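PDB 3O8O: 6-phosphofructokinase subunit beta from Saccharomyces cerevisiae, which catalyses the ATP-dependent, magnesium-requiring phosphorylation of fructose 6-phosphate to fructose 1,6-bisphosphate, the first committing step of glycolysis. Local coordinates for residues A163-R173 and G292-A303; S601-E612 and I643-F651. All blocks are in the same frame, centred on the assembly; numbering follows the deposited sequence.

Contact 1: residues A163-R173 and G292-A303; sequences ATIGAYSALDR and GGTAVAYDRILA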
loop_
_atom_site.group_PDB
_atom_site.type_symbol
_atom_site.label_atom_id
_atom_site.label_comp_id
_atom_site.label_asym_id
_atom_site.label_seq_id
_atom_site.Cartn_x
_atom_site.Cartn_y
_atom_site.Cartn_z
ATOM N N ALA B 163 -12.114 35.480 27.723
ATOM C CA ALA B 163 -12.097 34.169 28.357
ATOM C C ALA B 163 -11.042 34.021 29.432
ATOM O O ALA B 163 -9.871 34.233 29.178
ATOM C CB ALA B 163 -11.895 33.100 27.302
ATOM N N THR B 164 -11.453 33.673 30.642
ATOM C CA THR B 164 -10.471 33.465 31.692
ATOM C C THR B 164 -9.996 32.034 31.517
ATOM O O THR B 164 -10.750 31.166 31.068
ATOM C CB THR B 164 -11.072 33.621 33.105
ATOM O OG1 THR B 164 -12.325 32.930 33.182
ATOM C CG2 THR B 164 -11.262 35.097 33.435
ATOM N N ILE B 165 -8.744 31.775 31.852
ATOM C CA ILE B 165 -8.240 30.423 31.702
ATOM C C ILE B 165 -9.088 29.541 32.609
ATOM O O ILE B 165 -9.245 29.841 33.785
ATOM C CB ILE B 165 -6.752 30.314 32.133
ATOM C CG1 ILE B 165 -5.883 31.207 31.250
ATOM C CG2 ILE B 165 -6.276 28.879 32.011
ATOM C CD1 ILE B 165 -4.429 31.248 31.674
ATOM N N GLY B 166 -9.648 28.470 32.059
ATOM C CA GLY B 166 -10.453 27.563 32.866
ATOM C C GLY B 166 -11.953 27.688 32.665
ATOM O O GLY B 166 -12.716 26.772 32.992
ATOM N N ALA B 167 -12.382 28.821 32.121
ATOM C CA ALA B 167 -13.797 29.057 31.893
ATOM C C ALA B 167 -14.431 27.950 31.063
ATOM O O ALA B 167 -15.314 27.232 31.538
ATOM C CB ALA B 167 -13.983 30.383 31.212
ATOM N N TYR B 168 -13.985 27.812 29.823
ATOM C CA TYR B 168 -14.535 26.780 28.959
ATOM C C TYR B 168 -14.392 25.356 29.491
ATOM O O TYR B 168 -15.205 24.490 29.168
ATOM C CB TYR B 168 -13.925 26.886 27.581
ATOM C CG TYR B 168 -14.499 28.036 26.814
ATOM C CD1 TYR B 168 -13.768 29.208 26.603
ATOM C CD2 TYR B 168 -15.775 27.945 26.279
ATOM C CE1 TYR B 168 -14.301 30.253 25.863
ATOM C CE2 TYR B 168 -16.320 28.969 25.543
ATOM C CZ TYR B 168 -15.587 30.127 25.329
ATOM O OH TYR B 168 -16.142 31.150 24.567
ATOM N N SER B 169 -13.367 25.103 30.297
ATOM C CA SER B 169 -13.191 23.777 30.867
ATOM C C SER B 169 -14.335 23.557 31.851
ATOM O O SER B 169 -14.952 22.494 31.892
ATOM C CB SER B 169 -11.847 23.660 31.596
ATOM O OG SER B 169 -10.756 23.693 30.691
ATOM N N ALA B 170 -14.615 24.570 32.657
ATOM C CA ALA B 170 -15.704 24.475 33.606
ATOM C C ALA B 170 -16.998 24.250 32.810
ATOM O O ALA B 170 -17.809 23.386 33.160
ATOM C CB ALA B 170 -15.786 25.739 34.397
ATOM N N LEU B 171 -17.177 25.013 31.731
ATOM C CA LEU B 171 -18.371 24.878 30.898
ATOM C C LEU B 171 -18.527 23.453 30.380
ATOM O O LEU B 171 -19.639 22.953 30.278
ATOM C CB LEU B 171 -18.323 25.852 29.716
ATOM C CG LEU B 171 -19.433 25.696 28.650
ATOM C CD1 LEU B 171 -20.791 25.877 29.302
ATOM C CD2 LEU B 171 -19.219 26.710 27.495
ATOM N N ASP B 172 -17.400 22.817 30.037
ATOM C CA ASP B 172 -17.363 21.427 29.550
ATOM C C ASP B 172 -17.843 20.502 30.671
ATOM O O ASP B 172 -18.691 19.639 30.482
ATOM C CB ASP B 172 -15.920 21.054 29.161
ATOM C CG ASP B 172 -15.803 19.652 28.573
ATOM O OD1 ASP B 172 -16.128 19.457 27.372
ATOM O OD2 ASP B 172 -15.384 18.747 29.329
ATOM N N ARG B 173 -17.285 20.697 31.851
ATOM C CA ARG B 173 -17.676 19.895 32.982
ATOM C C ARG B 173 -19.173 19.992 33.226
ATOM O O ARG B 173 -19.833 18.985 33.489
ATOM C CB ARG B 173 -16.905 20.343 34.226
ATOM C CG ARG B 173 -16.021 19.252 34.787
ATOM C CD ARG B 173 -15.090 18.715 33.701
ATOM N NE ARG B 173 -13.804 19.401 33.709
ATOM C CZ ARG B 173 -13.036 19.557 32.638
ATOM N NH1 ARG B 173 -13.433 19.082 31.467
ATOM N NH2 ARG B 173 -11.866 20.168 32.743
ATOM N N GLY B 292 -12.535 20.796 38.714
ATOM C CA GLY B 292 -11.607 19.729 38.390
ATOM C C GLY B 292 -11.505 19.377 36.918
ATOM O O GLY B 292 -11.975 20.115 36.037
ATOM N N GLY B 293 -10.886 18.232 36.648
ATOM C CA GLY B 293 -10.718 17.823 35.273
ATOM C C GLY B 293 -9.521 18.479 34.605
ATOM O O GLY B 293 -8.999 19.494 35.067
ATOM N N THR B 294 -9.077 17.886 33.507
ATOM C CA THR B 294 -7.932 18.377 32.768
ATOM C C THR B 294 -8.371 19.537 31.887
ATOM O O THR B 294 -9.529 19.621 31.476
ATOM C CB THR B 294 -7.383 17.269 31.895
ATOM O OG1 THR B 294 -7.875 17.436 30.555
ATOM C CG2 THR B 294 -7.858 15.925 32.411
ATOM N N ALA B 295 -7.457 20.434 31.569
ATOM C CA ALA B 295 -7.862 21.544 30.744
ATOM C C ALA B 295 -8.330 21.109 29.348
ATOM O O ALA B 295 -7.722 20.244 28.710
ATOM C CB ALA B 295 -6.731 22.542 30.632
ATOM N N VAL B 296 -9.431 21.706 28.899
ATOM C CA VAL B 296 -9.993 21.475 27.581
ATOM C C VAL B 296 -8.974 22.058 26.588
ATOM O O VAL B 296 -8.228 22.965 26.941
ATOM C CB VAL B 296 -11.368 22.210 27.477
ATOM C CG1 VAL B 296 -11.738 22.516 26.002
ATOM C CG2 VAL B 296 -12.435 21.358 28.153
ATOM N N ALA B 297 -8.952 21.559 25.356
ATOM C CA ALA B 297 -7.984 22.034 24.369
ATOM C C ALA B 297 -7.916 23.547 24.309
ATOM O O ALA B 297 -6.824 24.117 24.276
ATOM C CB ALA B 297 -8.289 21.442 22.958
ATOM N N TYR B 298 -9.071 24.205 24.298
ATOM C CA TYR B 298 -9.059 25.654 24.234
ATOM C C TYR B 298 -8.265 26.220 25.415
ATOM O O TYR B 298 -7.387 27.062 25.231
ATOM C CB TYR B 298 -10.482 26.204 24.242
ATOM C CG TYR B 298 -10.546 27.708 24.098
ATOM C CD1 TYR B 298 -10.415 28.307 22.849
ATOM C CD2 TYR B 298 -10.686 28.539 25.223
ATOM C CE1 TYR B 298 -10.418 29.702 22.707
ATOM C CE2 TYR B 298 -10.686 29.949 25.092
ATOM C CZ TYR B 298 -10.546 30.522 23.824
ATOM O OH TYR B 298 -10.492 31.887 23.642
ATOM N N ASP B 299 -8.546 25.751 26.625
ATOM C CA ASP B 299 -7.820 26.270 27.772
ATOM C C ASP B 299 -6.340 25.981 27.689
ATOM O O ASP B 299 -5.530 26.876 27.896
ATOM C CB ASP B 299 -8.387 25.746 29.092
ATOM C CG ASP B 299 -9.601 26.533 29.550
ATOM O OD1 ASP B 299 -9.648 27.768 29.352
ATOM O OD2 ASP B 299 -10.515 25.915 30.119
ATOM N N ARG B 300 -5.964 24.747 27.385
ATOM C CA ARG B 300 -4.544 24.465 27.276
ATOM C C ARG B 300 -3.904 25.470 26.318
ATOM O O ARG B 300 -2.968 26.177 26.693
ATOM C CB ARG B 300 -4.302 23.055 26.755
ATOM C CG ARG B 300 -4.759 21.979 27.676
ATOM C CD ARG B 300 -4.297 20.628 27.194
ATOM N NE ARG B 300 -5.099 19.574 27.804
ATOM C CZ ARG B 300 -4.800 18.281 27.775
ATOM N NH1 ARG B 300 -3.704 17.850 27.164
ATOM N NH2 ARG B 300 -5.606 17.422 28.366
ATOM N N ILE B 301 -4.423 25.544 25.094
ATOM C CA ILE B 301 -3.887 26.444 24.082
ATOM C C ILE B 301 -3.898 27.908 24.507
ATOM O O ILE B 301 -2.970 28.669 24.210
ATOM C CB ILE B 301 -4.651 26.288 22.763
ATOM C CG1 ILE B 301 -4.580 24.823 22.322
ATOM C CG2 ILE B 301 -4.033 27.189 21.687
ATOM C CD1 ILE B 301 -5.459 24.465 21.124
ATOM N N LEU B 302 -4.945 28.305 25.211
ATOM C CA LEU B 302 -5.032 29.684 25.660
ATOM C C LEU B 302 -3.966 29.948 26.709
ATOM O O LEU B 302 -3.178 30.872 26.595
ATOM C CB LEU B 302 -6.412 29.981 26.259
ATOM C CG LEU B 302 -6.532 31.360 26.918
ATOM C CD1 LEU B 302 -6.232 32.458 25.902
ATOM C CD2 LEU B 302 -7.910 31.520 27.475
ATOM N N ALA B 303 -3.948 29.120 27.736
ATOM C CA ALA B 303 -2.980 29.273 28.808
ATOM C C ALA B 303 -1.542 29.121 28.318
ATOM O O ALA B 303 -0.621 29.696 28.886
ATOM C CB ALA B 303 -3.272 28.263 29.899
#
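Asp299 reaches from 292-303 to the start of helix 167-173 and meets Gly166 and Ser169 there. Its CB lies 3.5 Å from Ser169 OG. With CG anti to the carbonyl carbon (chi1 -82°), the carboxylate comes up to the residues that open the helix. OD1 accepts from Gly166 N at 2.8 Å, the donor standing well above the carboxylate plane. OD2 takes a weak bond from Ser169 N at 3.0 Å and lies beside Ser169 OG, too close in the model for that length to carry weight. The backbone NH groups of this helix start would probably stabilise the negative charge. Ser169 OG in turn accepts from Val296 N at 3.0 Å in an almost straight bond (177°), so each helix start is bound by the other segment.

The two helix segments run antiparallel, their axes at 169° and 8.6 Å apart at closest approach. They lie in the N-terminal phosphofructokinase half, near residues of the fructose 6-phosphate site: Arg291 directly precedes 292-303, and Ser153 to Asp155 lie a few residues before 163-173. Thr164 OG1 bonds back to Ser153 O, tying this contact to that site.

Towards Arg173 the meeting is polar. Its chain bends at chi2 and chi3, and the guanidinium grips Gly292 O side-on, NE at 3.0 Å and NH2 longer, while NH2 also gives to Thr294 O at 2.7 Å. NH1 forms a salt bridge with OD2 of Asp172 in the same helix, whose CB packs on Val296 CG2. On the other flank the Tyr168 and Tyr298 rings meet obliquely through CD1 and CD2, Trp203 standing edge-to-face with Tyr168. At the Ala303 end, Ile165 sets CD1 against Ala303 CB at 3.7 Å.

Contact 2: residues S601-E612 and I643-F651; sequences SEDIEYLAQSFE and ITAEADGRF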
loop_
_atom_site.group_PDB
_atom_site.type_symbol
_atom_site.label_atom_id
_atom_site.label_comp_id
_atom_site.label_asym_id
_atom_site.label_seq_id
_atom_site.Cartn_x
_atom_site.Cartn_y
_atom_site.Cartn_z
ATOM N N SER B 601 15.652 13.307 9.482
ATOM C CA SER B 601 16.873 12.817 10.111
ATOM C C SER B 601 17.226 13.554 11.387
ATOM O O SER B 601 17.600 12.943 12.393
ATOM C CB SER B 601 18.030 12.879 9.142
ATOM O OG SER B 601 18.753 11.677 9.253
ATOM N N GLU B 602 17.105 14.873 11.345
ATOM C CA GLU B 602 17.382 15.679 12.522
ATOM C C GLU B 602 16.394 15.365 13.651
ATOM O O GLU B 602 16.792 15.223 14.822
ATOM C CB GLU B 602 17.316 17.167 12.172
ATOM C CG GLU B 602 18.539 17.667 11.429
ATOM C CD GLU B 602 18.429 19.126 11.061
ATOM O OE1 GLU B 602 18.039 19.918 11.949
ATOM O OE2 GLU B 602 18.731 19.478 9.895
ATOM N N ASP B 603 15.109 15.270 13.295
ATOM C CA ASP B 603 14.081 14.986 14.276
ATOM C C ASP B 603 14.425 13.693 14.946
ATOM O O ASP B 603 14.261 13.558 16.157
ATOM C CB ASP B 603 12.714 14.862 13.623
ATOM C CG ASP B 603 12.059 16.198 13.397
ATOM O OD1 ASP B 603 12.139 17.052 14.308
ATOM O OD2 ASP B 603 11.450 16.388 12.325
ATOM N N ILE B 604 14.914 12.739 14.162
ATOM C CA ILE B 604 15.287 11.452 14.724
ATOM C C ILE B 604 16.499 11.570 15.640
ATOM O O ILE B 604 16.565 10.886 16.662
ATOM C CB ILE B 604 15.595 10.432 13.657
ATOM C CG1 ILE B 604 14.395 10.282 12.712
ATOM C CG2 ILE B 604 15.935 9.129 14.318
ATOM C CD1 ILE B 604 14.379 9.023 11.862
ATOM N N GLU B 605 17.464 12.424 15.297
ATOM C CA GLU B 605 18.614 12.576 16.182
ATOM C C GLU B 605 18.210 13.278 17.457
ATOM O O GLU B 605 18.546 12.828 18.556
ATOM C CB GLU B 605 19.747 13.340 15.508
ATOM C CG GLU B 605 20.769 12.401 14.889
ATOM C CD GLU B 605 21.197 11.293 15.857
ATOM O OE1 GLU B 605 21.709 11.648 16.953
ATOM O OE2 GLU B 605 21.014 10.087 15.518
ATOM N N TYR B 606 17.490 14.382 17.300
ATOM C CA TYR B 606 16.998 15.161 18.431
ATOM C C TYR B 606 16.214 14.227 19.353
ATOM O O TYR B 606 16.424 14.187 20.557
ATOM C CB TYR B 606 16.103 16.281 17.893
ATOM C CG TYR B 606 15.178 16.932 18.899
ATOM C CD1 TYR B 606 15.667 17.459 20.092
ATOM C CD2 TYR B 606 13.816 17.073 18.621
ATOM C CE1 TYR B 606 14.826 18.119 20.983
ATOM C CE2 TYR B 606 12.972 17.725 19.494
ATOM C CZ TYR B 606 13.476 18.250 20.674
ATOM O OH TYR B 606 12.625 18.918 21.537
ATOM N N LEU B 607 15.309 13.464 18.771
ATOM C CA LEU B 607 14.527 12.535 19.553
ATOM C C LEU B 607 15.500 11.602 20.265
ATOM O O LEU B 607 15.413 11.375 21.471
ATOM C CB LEU B 607 13.615 11.740 18.618
ATOM C CG LEU B 607 12.120 11.584 18.866
ATOM C CD1 LEU B 607 11.586 12.579 19.870
ATOM C CD2 LEU B 607 11.448 11.750 17.529
ATOM N N ALA B 608 16.438 11.072 19.493
ATOM C CA ALA B 608 17.451 10.158 19.999
ATOM C C ALA B 608 18.097 10.675 21.269
ATOM O O ALA B 608 18.112 9.986 22.279
ATOM C CB ALA B 608 18.500 9.940 18.951
ATOM N N GLN B 609 18.639 11.886 21.211
ATOM C CA GLN B 609 19.273 12.462 22.377
ATOM C C GLN B 609 18.272 12.632 23.498
ATOM O O GLN B 609 18.593 12.353 24.655
ATOM C CB GLN B 609 19.904 13.799 22.027
ATOM C CG GLN B 609 21.264 13.654 21.374
ATOM C CD GLN B 609 21.667 14.892 20.584
ATOM O OE1 GLN B 609 21.639 16.011 21.109
ATOM N NE2 GLN B 609 22.046 14.698 19.310
ATOM N N SER B 610 17.051 13.056 23.166
ATOM C CA SER B 610 16.027 13.265 24.188
ATOM C C SER B 610 15.987 12.066 25.111
ATOM O O SER B 610 16.157 12.180 26.324
ATOM C CB SER B 610 14.662 13.481 23.544
ATOM O OG SER B 610 14.663 14.651 22.739
ATOM N N PHE B 611 15.810 10.894 24.537
ATOM C CA PHE B 611 15.743 9.705 25.364
ATOM C C PHE B 611 17.021 9.405 26.118
ATOM O O PHE B 611 16.978 8.836 27.197
ATOM C CB PHE B 611 15.372 8.500 24.523
ATOM C CG PHE B 611 13.980 8.535 24.020
ATOM C CD1 PHE B 611 13.708 8.683 22.656
ATOM C CD2 PHE B 611 12.926 8.439 24.907
ATOM C CE1 PHE B 611 12.381 8.733 22.189
ATOM C CE2 PHE B 611 11.614 8.490 24.458
ATOM C CZ PHE B 611 11.335 8.636 23.098
ATOM N N GLU B 612 18.166 9.760 25.554
ATOM C CA GLU B 612 19.424 9.482 26.227
ATOM C C GLU B 612 19.460 10.349 27.457
ATOM O O GLU B 612 19.615 9.860 28.573
ATOM C CB GLU B 612 20.601 9.768 25.291
ATOM C CG GLU B 612 20.443 9.003 23.975
ATOM C CD GLU B 612 21.589 9.186 23.017
ATOM O OE1 GLU B 612 22.178 10.293 22.997
ATOM O OE2 GLU B 612 21.876 8.225 22.270
ATOM N N ILE B 643 11.899 5.558 11.454
ATOM C CA ILE B 643 12.461 6.108 12.697
ATOM C C ILE B 643 13.099 4.981 13.547
ATOM O O ILE B 643 14.229 5.084 14.026
ATOM C CB ILE B 643 11.330 6.862 13.571
ATOM C CG1 ILE B 643 10.933 8.194 12.915
ATOM C CG2 ILE B 643 11.821 7.111 15.037
ATOM C CD1 ILE B 643 9.709 8.795 13.498
ATOM N N THR B 644 12.367 3.899 13.727
ATOM C CA THR B 644 12.873 2.828 14.538
ATOM C C THR B 644 14.191 2.290 14.011
ATOM O O THR B 644 15.100 1.933 14.794
ATOM C CB THR B 644 11.822 1.711 14.672
ATOM O OG1 THR B 644 10.690 2.236 15.387
ATOM C CG2 THR B 644 12.382 0.517 15.434
ATOM N N ALA B 645 14.298 2.256 12.688
ATOM C CA ALA B 645 15.503 1.759 12.043
ATOM C C ALA B 645 16.591 2.782 12.261
ATOM O O ALA B 645 17.621 2.504 12.838
ATOM C CB ALA B 645 15.264 1.561 10.574
ATOM N N GLU B 646 16.352 3.983 11.792
ATOM C CA GLU B 646 17.308 5.043 11.974
ATOM C C GLU B 646 17.666 5.125 13.457
ATOM O O GLU B 646 18.807 5.388 13.803
ATOM C CB GLU B 646 16.720 6.368 11.520
ATOM C CG GLU B 646 17.743 7.250 10.891
ATOM C CD GLU B 646 18.203 6.714 9.544
ATOM O OE1 GLU B 646 19.165 7.294 8.991
ATOM O OE2 GLU B 646 17.610 5.731 9.032
ATOM N N ALA B 647 16.702 4.895 14.344
ATOM C CA ALA B 647 16.979 4.961 15.781
ATOM C C ALA B 647 18.147 4.037 16.112
ATOM O O ALA B 647 19.057 4.387 16.859
ATOM C CB ALA B 647 15.760 4.550 16.553
ATOM N N ASP B 648 18.100 2.842 15.553
ATOM C CA ASP B 648 19.173 1.886 15.745
ATOM C C ASP B 648 19.293 1.403 17.181
ATOM O O ASP B 648 20.356 1.475 17.774
ATOM C CB ASP B 648 20.489 2.534 15.310
ATOM C CG ASP B 648 21.509 1.529 14.839
ATOM O OD1 ASP B 648 22.608 1.949 14.429
ATOM O OD2 ASP B 648 21.210 0.322 14.873
ATOM N N GLY B 649 18.206 0.904 17.739
ATOM C CA GLY B 649 18.245 0.416 19.098
ATOM C C GLY B 649 18.158 1.468 20.189
ATOM O O GLY B 649 17.748 1.141 21.302
ATOM N N ARG B 650 18.530 2.713 19.907
ATOM C CA ARG B 650 18.483 3.758 20.925
ATOM C C ARG B 650 17.071 3.989 21.487
ATOM O O ARG B 650 16.887 4.220 22.695
ATOM C CB ARG B 650 19.035 5.043 20.344
ATOM C CG ARG B 650 20.299 4.802 19.538
ATOM C CD ARG B 650 20.621 5.977 18.646
ATOM N NE ARG B 650 21.135 7.102 19.414
ATOM C CZ ARG B 650 21.505 8.252 18.867
ATOM N NH1 ARG B 650 21.396 8.402 17.543
ATOM N NH2 ARG B 650 21.998 9.230 19.627
ATOM N N PHE B 651 16.075 3.915 20.610
ATOM C CA PHE B 651 14.671 4.078 20.987
ATOM C C PHE B 651 13.862 3.604 19.791
ATOM O O PHE B 651 14.411 3.469 18.705
ATOM C CB PHE B 651 14.356 5.545 21.265
ATOM C CG PHE B 651 14.414 6.402 20.048
ATOM C CD1 PHE B 651 13.242 6.770 19.390
ATOM C CD2 PHE B 651 15.640 6.870 19.552
ATOM C CE1 PHE B 651 13.280 7.608 18.244
ATOM C CE2 PHE B 651 15.692 7.709 18.404
ATOM C CZ PHE B 651 14.510 8.075 17.758
#
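Arg650, Ile604 and Phe651 lose the most surface here. Arg650 lies across helix 601-612, with the centre of one guanidinium face over Ala608 CB, 3.4 Å from CZ. The bend at chi3 (74°) brings its edge between two carboxylates spaced seven residues apart. NH1 meets Glu605 OE2 at 2.7 Å, a salt bridge whose hydrogen bond is weak; the carboxylate and guanidinium planes are nearly coplanar. NH2 at 2.8 Å and NE at a longer distance both give to Glu612 OE2, from the same face of that carboxylate. With an alanine at Arg650, Glu605 and Glu612 would probably be left without their shared counter-charge and Ala608 CB without its flat cover.

Phe651 goes beneath, towards the sheet. Its ring lies against the helix backbone, CE2 3.4 Å from Ala608 CA, with CZ near Leu607 CB. Phe611 CD1 reaches Phe651 CB at 3.5 Å; the two rings are near parallel but slid apart, so they hardly overlap. Ile604 packs towards helix 643-647: its CD1 touches Glu646 CB at 3.6 Å and also packs on Ile643 CG1, while CG2 meets Phe651 CZ at 3.9 Å.

The helix axes cross at -62°, 10.0 Å apart, and the Ala647-Arg650 type I' turn carries the chain from helix 643-647 to Phe651. Leu607, Phe611 and Ile643 all rest on strand 622-627, and Ile643 also touches Ala653 of strand 652-656; the pair of helices therefore packs on the four-stranded parallel sheet of the C-terminal regulatory half.

Overall arrangement
From the N terminus, the chain reaches 163-173 after strand 146-151. The next 118 residues include the parallel four-stranded sheet of the catalytic half (191-196, 216-218, 248-253 and 281-285) before 292-303 closes contact 1. The chain then runs through the linker into the regulatory half, where contact 2 closes a much shorter loop of 30 residues containing strand 622-627. The two loops follow in series, neither nesting nor crossing. Contact 1 is central, joining helices 167-187 and 297-316; contact 2 is peripheral, joining 597-614 to 636-647. Their centres lie 34 Å apart and their nearest atoms about 17 Å, so they do not touch.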